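Local atomic coordinates of peroxisomal membrane protein LPX1 (Saccharomyces cerevisiae, PDB entry 2Y6U), a protein that hydrolyses ester bonds of lipids in peroxisomes, with acyl esterase, lipase and phospholipase A activity. Residues D29-T34 with R103-L108; D133-A137 with L350-H354. All blocks are in the same frame, centred on the assembly; numbering follows the deposited sequence. Where two conformers were deposited one is given.

Interaction 1 (D29-T34 with R103-L108); sequences DRLELT and RNRGRL
Glu32, Arg103 and Arg107 form a salt-bridge network that ties the loop leading into strand 35-40 to the C-terminal end of helix 98-103 in this alpha/beta hydrolase. Both guanidinium planes are steeply inclined to the Glu32 carboxylate, but they come at it from different sides. Arg103, its chain bent at both chi2 (-70°) and chi3 (-77°), curls back and grips side-on, NH2 reaching Glu32 OE2 at 2.8 Å on the syn side, tilted out of the carboxylate plane, while NE reaches OE1 from well above that plane. Arg107 runs extended from CG to NE and brings NH1 to Glu32 OE1 at 2.8 Å, on the anti side, also tilted out of plane, and nearly straight. Arg103 NE and Arg107 NH1 thus approach OE1 from opposite faces of the carboxylate, and two cationic neighbours probably keep Glu32 ionised. Next to this cluster, where the backbone leaves helical angles, the Asn104 amide pairs with both the N and the O of Glu32: Glu32 N donates to Asn104 OD1 (2.9 Å) and Asn104 ND2 to Glu32 O (2.7 Å), each in the plane of the accepting carbonyl and on a lone pair. Asn104 ND2 also bonds Val95 O, and Asn104 OD1 takes a second bond, from Arg107 NH1 at 3.1 Å, consistent with a part in orienting the arginine. On the apolar side, Leu31 slides past Arg107 in the opposite sense and crosses Leu108 at about a right angle; Leu31 CD2 lies 3.8 Å from Leu108 CD2. Asp29 at the outer end looks to the second subunit, where Arg363 forms a salt bridge with its OD1. The aliphatic part of Arg107 lies close against the other loop, with CB 3.4 Å from Leu31 CD2.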
ATOM      1  N   ASP A  29       2.480   4.508  20.601  1.00 34.22           N
ATOM      2  CA  ASP A  29       2.777   5.829  19.997  1.00 30.80           C
ATOM      3  C   ASP A  29       2.232   5.890  18.586  1.00 30.12           C
ATOM      4  O   ASP A  29       2.192   4.881  17.922  1.00 28.07           O
ATOM      5  CB  ASP A  29       4.259   6.017  19.901  1.00 28.97           C
ATOM      6  CG  ASP A  29       4.905   6.255  21.318  1.00 31.24           C
ATOM      7  OD1 ASP A  29       4.227   6.656  22.311  1.00 32.16           O
ATOM      8  OD2 ASP A  29       6.112   5.992  21.407  1.00 34.96           O
ATOM      9  N   ARG A  30       1.870   7.078  18.125  1.00 29.31           N
ATOM     10  CA  ARG A  30       1.432   7.196  16.725  1.00 29.29           C
ATOM     11  C   ARG A  30       2.179   8.397  16.186  1.00 28.19           C
ATOM     12  O   ARG A  30       2.147   9.489  16.766  1.00 30.58           O
ATOM     13  CB  ARG A  30      -0.080   7.441  16.597  1.00 29.28           C
ATOM     14  CG  ARG A  30      -0.918   6.276  16.976  1.00 32.48           C
ATOM     15  CD  ARG A  30      -0.737   5.069  16.042  1.00 34.07           C
ATOM     16  NE  ARG A  30      -1.587   3.917  16.433  1.00 31.59           N
ATOM     17  CZ  ARG A  30      -1.234   2.927  17.216  1.00 34.73           C
ATOM     18  NH1 ARG A  30      -0.032   2.886  17.796  1.00 32.54           N
ATOM     19  NH2 ARG A  30      -2.081   1.939  17.418  1.00 37.91           N
ATOM     20  N   LEU A  31       2.802   8.212  15.063  1.00 25.53           N
ATOM     21  CA  LEU A  31       3.537   9.288  14.424  1.00 24.89           C
ATOM     22  C   LEU A  31       2.660  10.157  13.552  1.00 25.94           C
ATOM     23  O   LEU A  31       1.551   9.790  13.122  1.00 24.37           O
ATOM     24  CB  LEU A  31       4.701   8.684  13.591  1.00 25.94           C
ATOM     25  CG  LEU A  31       5.707   7.802  14.376  1.00 26.62           C
ATOM     26  CD1 LEU A  31       6.756   7.210  13.307  1.00 23.26           C
ATOM     27  CD2 LEU A  31       6.378   8.581  15.561  1.00 24.75           C
ATOM     28  N   GLU A  32       3.172  11.349  13.326  1.00 25.76           N
ATOM     29  CA  GLU A  32       2.545  12.346  12.445  1.00 27.20           C
ATOM     30  C   GLU A  32       3.513  12.681  11.332  1.00 27.88           C
ATOM     31  O   GLU A  32       4.770  12.564  11.447  1.00 27.87           O
ATOM     32  CB  GLU A  32       2.239  13.625  13.240  1.00 29.03           C
ATOM     33  CG  GLU A  32       1.059  13.378  14.214  1.00 32.73           C
ATOM     34  CD  GLU A  32       0.797  14.518  15.139  1.00 41.87           C
ATOM     35  OE1 GLU A  32       1.639  14.787  15.977  1.00 41.50           O
ATOM     36  OE2 GLU A  32      -0.280  15.104  15.049  1.00 45.79           O
ATOM     37  N   LEU A  33       2.918  13.291  10.325  1.00 27.79           N
ATOM     38  CA  LEU A  33       3.624  13.872   9.185  1.00 27.82           C
ATOM     39  C   LEU A  33       3.252  15.308   8.976  1.00 27.97           C
ATOM     40  O   LEU A  33       2.101  15.631   9.128  1.00 27.24           O
ATOM     41  CB  LEU A  33       3.197  13.130   7.908  1.00 28.33           C
ATOM     42  CG  LEU A  33       3.508  11.624   7.792  1.00 28.71           C
ATOM     43  CD1 LEU A  33       2.495  10.902   6.828  1.00 29.27           C
ATOM     44  CD2 LEU A  33       5.010  11.606   7.419  1.00 28.20           C
ATOM     45  N   THR A  34       4.235  16.153   8.717  1.00 27.91           N
ATOM     46  CA  THR A  34       3.996  17.577   8.332  1.00 29.68           C
ATOM     47  C   THR A  34       4.491  17.757   6.921  1.00 28.77           C
ATOM     48  O   THR A  34       5.561  17.210   6.557  1.00 29.09           O
ATOM     49  CB  THR A  34       4.767  18.556   9.235  1.00 32.01           C
ATOM     50  OG1 THR A  34       4.284  18.396  10.562  1.00 32.42           O
ATOM     51  CG2 THR A  34       4.553  20.003   8.785  1.00 32.67           C
ATOM     52  N   ARG A 103       7.449  17.358  15.368  1.00 31.63           N
ATOM     53  CA  ARG A 103       6.120  16.899  15.877  1.00 35.19           C
ATOM     54  C   ARG A 103       6.243  15.565  16.644  1.00 32.77           C
ATOM     55  O   ARG A 103       5.520  15.361  17.599  1.00 34.77           O
ATOM     56  CB  ARG A 103       5.134  16.582  14.768  1.00 34.80           C
ATOM     57  CG  ARG A 103       4.377  17.705  14.082  1.00 43.11           C
ATOM     58  CD  ARG A 103       3.354  18.393  14.852  1.00 50.95           C
ATOM     59  NE  ARG A 103       2.059  17.745  15.066  1.00 56.77           N
ATOM     60  CZ  ARG A 103       0.941  18.446  15.355  1.00 55.96           C
ATOM     61  NH1 ARG A 103       0.976  19.754  15.322  1.00 57.99           N
ATOM     62  NH2 ARG A 103      -0.230  17.870  15.595  1.00 55.38           N
ATOM     63  N   ASN A 104       7.149  14.702  16.145  1.00 29.81           N
ATOM     64  CA  ASN A 104       7.335  13.342  16.599  1.00 29.21           C
ATOM     65  C   ASN A 104       8.416  13.222  17.719  1.00 32.02           C
ATOM     66  O   ASN A 104       8.720  12.102  18.177  1.00 31.24           O
ATOM     67  CB  ASN A 104       7.712  12.462  15.431  1.00 25.07           C
ATOM     68  CG  ASN A 104       6.553  12.272  14.480  1.00 24.88           C
ATOM     69  OD1 ASN A 104       5.433  12.189  14.945  1.00 26.48           O
ATOM     70  ND2 ASN A 104       6.824  12.145  13.200  1.00 22.60           N
ATOM     71  N   ARG A 105       8.844  14.355  18.268  1.00 34.16           N
ATOM     72  CA  ARG A 105       9.810  14.312  19.368  1.00 36.66           C
ATOM     73  C   ARG A 105       9.378  13.389  20.472  1.00 37.19           C
ATOM     74  O   ARG A 105       8.292  13.516  21.043  1.00 36.72           O
ATOM     75  CB  ARG A 105      10.127  15.728  19.923  1.00 41.03           C
ATOM     76  CG  ARG A 105      10.845  16.568  18.843  1.00 49.83           C
ATOM     77  CD  ARG A 105      12.398  16.351  18.758  1.00 58.30           C
ATOM     78  NE  ARG A 105      13.201  17.584  18.505  1.00 62.38           N
ATOM     79  CZ  ARG A 105      13.871  17.868  17.362  1.00 61.79           C
ATOM     80  NH1 ARG A 105      13.823  17.045  16.291  1.00 50.62           N
ATOM     81  NH2 ARG A 105      14.580  19.011  17.285  1.00 66.20           N
ATOM     82  N   GLY A 106      10.271  12.459  20.831  1.00 36.28           N
ATOM     83  CA  GLY A 106      10.017  11.488  21.900  1.00 36.21           C
ATOM     84  C   GLY A 106       9.274  10.208  21.442  1.00 33.32           C
ATOM     85  O   GLY A 106       9.168   9.302  22.226  1.00 34.83           O
ATOM     86  N   ARG A 107       8.694  10.204  20.245  1.00 30.23           N
ATOM     87  CA  ARG A 107       7.951   9.063  19.725  1.00 31.50           C
ATOM     88  C   ARG A 107       8.730   8.132  18.834  1.00 30.27           C
ATOM     89  O   ARG A 107       8.291   6.993  18.630  1.00 29.13           O
ATOM     90  CB  ARG A 107       6.793   9.501  18.842  1.00 31.03           C
ATOM     91  CG  ARG A 107       5.783  10.401  19.525  1.00 35.03           C
ATOM     92  CD  ARG A 107       4.744  10.875  18.459  1.00 38.55           C
ATOM     93  NE  ARG A 107       3.839  11.859  19.105  1.00 47.98           N
ATOM     94  CZ  ARG A 107       3.177  12.792  18.413  1.00 51.16           C
ATOM     95  NH1 ARG A 107       3.306  12.868  17.076  1.00 44.34           N
ATOM     96  NH2 ARG A 107       2.423  13.669  19.062  1.00 52.84           N
ATOM     97  N   LEU A 108       9.836   8.619  18.270  1.00 30.16           N
ATOM     98  CA  LEU A 108      10.572   7.855  17.263  1.00 28.84           C
ATOM     99  C   LEU A 108      11.417   6.719  17.893  1.00 29.22           C
ATOM    100  O   LEU A 108      11.944   6.851  18.947  1.00 32.07           O
ATOM    101  CB  LEU A 108      11.467   8.775  16.463  1.00 28.14           C
ATOM    102  CG  LEU A 108      10.809   9.851  15.590  1.00 28.69           C
ATOM    103  CD1 LEU A 108      11.903  10.868  15.127  1.00 27.37           C
ATOM    104  CD2 LEU A 108       9.919   9.213  14.487  1.00 25.50           C
TER

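Interaction 2 (D133-A137 with L350-H354); sequences DSHPA and LQSSH
With CG anti to the backbone N (chi1 -174°) and the ring turned by chi2 of 79°, His135 carries its imidazole to the carbonyl of Ser352. Here the loop entering strand 137-144, a strand of the central alpha/beta hydrolase sheet, meets the linker between helix 330-347 and the extended C-terminal helix 360-378. His135 NE2 lies 2.6 Å from Ser352 O, but the N-H...O angle of 122° makes this a weak, strongly bent hydrogen bond. Pro136, which follows a cis peptide bond, places its CB over the centre of the His135 ring, 4.2 Å above the plane, so that the proline backs one face of the imidazole. CG and CD of the pyrrolidine meet Ser353 CB, while Pro136 CB, besides covering the imidazole, lies 4.2 Å from Gln351 CG. Ser353 OG makes a weak hydrogen bond to Arg48 O. His135 also packs on Ala27 of the second subunit. The closest approach of Pro136 to Ser353 is CD to CB, 3.6 Å.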
ATOM      1  N   ASP A 133     -11.615  17.542  -8.471  1.00 68.30           N
ATOM      2  CA  ASP A 133     -11.081  18.789  -8.992  0.50 69.78           C
ATOM      3  C   ASP A 133      -9.765  18.577  -9.776  1.00 68.57           C
ATOM      4  O   ASP A 133      -9.720  18.970 -10.975  1.00 70.53           O
ATOM      5  CB  ASP A 133     -10.949  19.836  -7.867  0.50 69.67           C
ATOM      6  CG  ASP A 133     -12.314  20.317  -7.349  0.50 72.71           C
ATOM      7  OD1 ASP A 133     -13.264  20.473  -8.156  0.50 73.30           O
ATOM      8  OD2 ASP A 133     -12.426  20.533  -6.120  0.50 74.65           O
ATOM      9  N   SER A 134      -8.754  17.944  -9.137  1.00 66.56           N
ATOM     10  CA  SER A 134      -7.407  17.642  -9.723  1.00 64.87           C
ATOM     11  C   SER A 134      -7.430  17.079 -11.207  1.00 66.97           C
ATOM     12  O   SER A 134      -6.404  17.138 -11.883  1.00 69.19           O
ATOM     13  CB  SER A 134      -6.551  16.727  -8.766  1.00 63.23           C
ATOM     14  OG  SER A 134      -5.795  17.396  -7.690  1.00 59.29           O
ATOM     15  N   HIS A 135      -8.582  16.609 -11.724  1.00 67.93           N
ATOM     16  CA  HIS A 135      -8.720  16.007 -13.077  1.00 68.51           C
ATOM     17  C   HIS A 135      -8.882  17.026 -14.260  1.00 67.77           C
ATOM     18  O   HIS A 135      -9.667  17.972 -14.146  1.00 71.30           O
ATOM     19  CB  HIS A 135      -9.958  15.064 -13.064  1.00 72.10           C
ATOM     20  CG  HIS A 135     -10.149  14.273 -14.331  1.00 75.54           C
ATOM     21  ND1 HIS A 135      -9.410  13.142 -14.620  1.00 77.15           N
ATOM     22  CD2 HIS A 135     -10.993  14.451 -15.380  1.00 83.84           C
ATOM     23  CE1 HIS A 135      -9.775  12.669 -15.802  1.00 82.37           C
ATOM     24  NE2 HIS A 135     -10.742  13.440 -16.283  1.00 85.78           N
ATOM     25  N   PRO A 136      -8.209  16.806 -15.407  1.00 63.66           N
ATOM     26  CA  PRO A 136      -7.272  15.750 -15.795  1.00 60.57           C
ATOM     27  C   PRO A 136      -5.872  16.064 -15.307  1.00 54.85           C
ATOM     28  O   PRO A 136      -5.376  17.164 -15.584  1.00 53.20           O
ATOM     29  CB  PRO A 136      -7.255  15.831 -17.313  1.00 62.72           C
ATOM     30  CG  PRO A 136      -7.564  17.228 -17.623  1.00 66.28           C
ATOM     31  CD  PRO A 136      -8.366  17.796 -16.480  1.00 66.79           C
ATOM     32  N   ALA A 137      -5.242  15.100 -14.641  1.00 49.66           N
ATOM     33  CA  ALA A 137      -4.049  15.380 -13.896  1.00 45.87           C
ATOM     34  C   ALA A 137      -2.939  14.475 -14.437  1.00 43.58           C
ATOM     35  O   ALA A 137      -3.207  13.380 -14.985  1.00 42.72           O
ATOM     36  CB  ALA A 137      -4.294  15.077 -12.462  1.00 45.01           C
ATOM     37  N   LEU A 350      -4.462  12.053 -24.614  1.00119.27           N
ATOM     38  CA  LEU A 350      -5.618  12.835 -24.162  1.00117.80           C
ATOM     39  C   LEU A 350      -6.512  11.890 -23.314  1.00116.95           C
ATOM     40  O   LEU A 350      -6.713  10.757 -23.744  1.00117.73           O
ATOM     41  CB  LEU A 350      -6.392  13.457 -25.346  1.00118.26           C
ATOM     42  CG  LEU A 350      -5.657  14.350 -26.376  1.00119.30           C
ATOM     43  CD1 LEU A 350      -6.627  15.399 -26.920  1.00118.10           C
ATOM     44  CD2 LEU A 350      -4.378  15.040 -25.844  1.00118.16           C
ATOM     45  N   GLN A 351      -7.048  12.255 -22.134  1.00115.49           N
ATOM     46  CA  GLN A 351      -7.117  13.587 -21.501  1.00114.60           C
ATOM     47  C   GLN A 351      -8.537  14.148 -21.716  1.00114.14           C
ATOM     48  O   GLN A 351      -8.723  15.161 -22.393  1.00114.24           O
ATOM     49  CB  GLN A 351      -5.995  14.557 -21.945  1.00115.00           C
ATOM     50  CG  GLN A 351      -5.994  15.948 -21.331  1.00114.91           C
ATOM     51  CD  GLN A 351      -6.363  17.034 -22.356  1.00116.37           C
ATOM     52  OE1 GLN A 351      -5.682  17.196 -23.384  1.00118.63           O
ATOM     53  NE2 GLN A 351      -7.448  17.772 -22.083  1.00114.51           N
ATOM     54  N   SER A 352      -9.531  13.452 -21.153  1.00113.67           N
ATOM     55  CA  SER A 352     -10.918  13.950 -21.093  1.00113.53           C
ATOM     56  C   SER A 352     -11.106  14.769 -19.808  1.00112.46           C
ATOM     57  O   SER A 352     -10.754  14.289 -18.726  1.00112.21           O
ATOM     58  CB  SER A 352     -11.925  12.790 -21.131  1.00114.31           C
ATOM     59  OG  SER A 352     -13.263  13.254 -20.985  1.00114.48           O
ATOM     60  N   SER A 353     -11.662  15.984 -19.925  1.00111.78           N
ATOM     61  CA  SER A 353     -11.753  16.924 -18.789  1.00110.90           C
ATOM     62  C   SER A 353     -13.177  17.333 -18.347  1.00110.78           C
ATOM     63  O   SER A 353     -13.318  18.160 -17.437  1.00110.45           O
ATOM     64  CB  SER A 353     -10.909  18.178 -19.063  1.00110.64           C
ATOM     65  OG  SER A 353     -11.276  18.826 -20.269  1.00110.47           O
ATOM     66  N   HIS A 354     -14.218  16.755 -18.958  1.00111.12           N
ATOM     67  CA  HIS A 354     -15.605  17.010 -18.515  1.00111.21           C
ATOM     68  C   HIS A 354     -15.978  16.094 -17.320  1.00111.53           C
ATOM     69  O   HIS A 354     -15.629  14.907 -17.309  1.00111.45           O
ATOM     70  CB  HIS A 354     -16.618  16.958 -19.702  1.00111.64           C
ATOM     71  CG  HIS A 354     -17.186  15.596 -20.004  1.00112.56           C
ATOM     72  ND1 HIS A 354     -18.499  15.258 -19.730  1.00113.00           N
ATOM     73  CD2 HIS A 354     -16.635  14.507 -20.593  1.00112.72           C
ATOM     74  CE1 HIS A 354     -18.723  14.015 -20.118  1.00113.77           C
ATOM     75  NE2 HIS A 354     -17.608  13.537 -20.643  1.00113.77           N
TER

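In the fold
Interactions 1 and 2 are separate, their centres 36 Å apart and nearest atoms about 18 Å apart, and they follow one another along the chain. Interaction 1 is partly buried and larger, joining the approach to strand 35-40 to the loop after helix 98-103 through charged groups and a side-chain amide, with leucines alongside. Interaction 2 is a small surface contact that rests the linker to helix 360-378 on the approach to strand 137-144, by van der Waals contact and one weak bond. Both lie near the second subunit; interaction 1 meets its Arg363, on that subunit's copy of helix 360-378, the helix that the linker of interaction 2 leads into in its own chain.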